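Beta-galactoside alpha-2,6-sialyltransferase (Photobacterium sp., PDB 2Z4T) probably transfers sialic acid from its CMP-activated donor to galactosides such as lactose, forming an alpha-2,6 linkage. Local coordinates at residues 319-322 with 323-327. Numbering follows the deposited sequence.
Sequences QWDG and FKKFN
A single short helical turn, between strand 315-317 and helix 328-338 in the GT-B sialyltransferase part of the chain, pairs D321 with K325 through backbone and side chain alike. The amide N of K325 donates to D321 O over 3.0 Å, an i+4 to i bond bent to 136° at the hydrogen. On the solvent side K325 NZ forms a salt bridge to D321 OD2 at 2.7 Å, reaching it from above the carboxylate plane, 43° out of it, rather than within it. With CG between its backbone N and carbonyl carbon (chi1 63°), D321 holds the carboxylate near the lysine end; the lysine chain passes along D321 O, its CG 3.5 Å from that oxygen, before its end bends to the acid. K324 NZ stands 4.9 Å from D321 OD2, close enough that it could add to the favourable field. A water accepts from K324 N and donates to W320 O, joining the first turn to the preceding loop. G322 O receives weak bonds from the amides of K325 and F326 and lies 3.2 Å above the centre of the F326 ring, over one face. While the two lysines are exposed to solvent, F323 packs on M436 and L335, and F326 on I136 of helix 126-141. N327 then caps helix 328-338, its OD1 bonded to Q330 N.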
loop_
_atom_site.group_PDB
_atom_site.type_symbol
_atom_site.label_atom_id
_atom_site.label_comp_id
_atom_site.label_asym_id
_atom_site.label_seq_id
_atom_site.Cartn_x
_atom_site.Cartn_y
_atom_site.Cartn_z
ATOM N N GLN A 319 9.612 -3.044 -2.880
ATOM C CA GLN A 319 10.146 -2.326 -4.050
ATOM C C GLN A 319 9.800 -0.842 -3.974
ATOM O O GLN A 319 8.741 -0.486 -3.439
ATOM C CB GLN A 319 9.582 -2.940 -5.353
ATOM C CG GLN A 319 9.975 -4.420 -5.592
ATOM C CD GLN A 319 11.494 -4.608 -5.621
ATOM O OE1 GLN A 319 12.082 -5.267 -4.745
ATOM N NE2 GLN A 319 12.143 -3.995 -6.611
ATOM N N TRP A 320 10.683 0.014 -4.510
ATOM C CA TRP A 320 10.452 1.481 -4.576
ATOM C C TRP A 320 10.512 2.057 -5.999
ATOM O O TRP A 320 10.833 3.243 -6.216
ATOM C CB TRP A 320 11.418 2.214 -3.636
ATOM C CG TRP A 320 11.172 1.793 -2.239
ATOM C CD1 TRP A 320 11.921 0.910 -1.494
ATOM C CD2 TRP A 320 10.050 2.150 -1.432
ATOM N NE1 TRP A 320 11.347 0.732 -0.260
ATOM C CE2 TRP A 320 10.198 1.478 -0.192
ATOM C CE3 TRP A 320 8.947 2.984 -1.624
ATOM C CZ2 TRP A 320 9.276 1.618 0.853
ATOM C CZ3 TRP A 320 8.020 3.113 -0.590
ATOM C CH2 TRP A 320 8.194 2.434 0.635
ATOM N N ASP A 321 10.170 1.219 -6.969
ATOM C CA ASP A 321 10.216 1.621 -8.360
ATOM C C ASP A 321 8.814 1.651 -8.966
ATOM O O ASP A 321 8.660 1.781 -10.174
ATOM C CB ASP A 321 11.130 0.684 -9.147
ATOM C CG ASP A 321 10.622 -0.762 -9.180
ATOM O OD1 ASP A 321 9.708 -1.164 -8.399
ATOM O OD2 ASP A 321 11.175 -1.511 -10.008
ATOM N N GLY A 322 7.803 1.527 -8.113
ATOM C CA GLY A 322 6.408 1.537 -8.543
ATOM C C GLY A 322 6.038 2.848 -9.214
ATOM O O GLY A 322 5.341 2.870 -10.261
ATOM N N PHE A 323 6.513 3.942 -8.625
ATOM C CA PHE A 323 6.187 5.253 -9.127
ATOM C C PHE A 323 6.858 5.451 -10.482
ATOM O O PHE A 323 6.230 5.888 -11.430
ATOM C CB PHE A 323 6.590 6.335 -8.138
ATOM C CG PHE A 323 6.367 7.737 -8.658
ATOM C CD1 PHE A 323 5.100 8.301 -8.640
ATOM C CD2 PHE A 323 7.428 8.482 -9.179
ATOM C CE1 PHE A 323 4.883 9.579 -9.126
ATOM C CE2 PHE A 323 7.227 9.754 -9.669
ATOM C CZ PHE A 323 5.946 10.316 -9.647
ATOM N N LYS A 324 8.139 5.102 -10.564
ATOM C CA LYS A 324 8.920 5.251 -11.793
ATOM C C LYS A 324 8.323 4.409 -12.913
ATOM O O LYS A 324 8.445 4.777 -14.082
ATOM C CB LYS A 324 10.368 4.839 -11.549
ATOM C CG LYS A 324 11.207 4.677 -12.805
ATOM C CD LYS A 324 12.692 4.526 -12.438
ATOM C CE LYS A 324 13.381 3.441 -13.284
ATOM N NZ LYS A 324 12.814 2.055 -13.022
ATOM N N LYS A 325 7.694 3.287 -12.566
ATOM C CA LYS A 325 7.146 2.397 -13.576
ATOM C C LYS A 325 5.740 2.787 -14.028
ATOM O O LYS A 325 5.242 2.236 -15.002
ATOM C CB LYS A 325 7.165 0.933 -13.120
ATOM C CG LYS A 325 8.525 0.234 -13.278
ATOM C CD LYS A 325 8.406 -1.198 -12.754
ATOM C CE LYS A 325 9.469 -2.135 -13.360
ATOM N NZ LYS A 325 10.553 -2.529 -12.404
ATOM N N PHE A 326 5.110 3.717 -13.311
ATOM C CA PHE A 326 3.812 4.264 -13.687
ATOM C C PHE A 326 3.955 5.109 -14.953
ATOM O O PHE A 326 4.957 5.798 -15.123
ATOM C CB PHE A 326 3.274 5.205 -12.590
ATOM C CG PHE A 326 2.723 4.513 -11.368
ATOM C CD1 PHE A 326 2.222 3.204 -11.430
ATOM C CD2 PHE A 326 2.666 5.201 -10.146
ATOM C CE1 PHE A 326 1.710 2.586 -10.278
ATOM C CE2 PHE A 326 2.152 4.588 -8.999
ATOM C CZ PHE A 326 1.677 3.279 -9.063
ATOM N N ASN A 327 2.935 5.095 -15.813
ATOM C CA ASN A 327 2.854 6.067 -16.889
ATOM C C ASN A 327 2.473 7.434 -16.302
ATOM O O ASN A 327 2.173 7.543 -15.108
ATOM C CB ASN A 327 1.888 5.611 -17.990
ATOM C CG ASN A 327 0.437 5.611 -17.554
ATOM O OD1 ASN A 327 -0.025 6.504 -16.833
ATOM N ND2 ASN A 327 -0.307 4.618 -18.025
HETATM O O HOH W 1 9.667 4.770 -8.176
#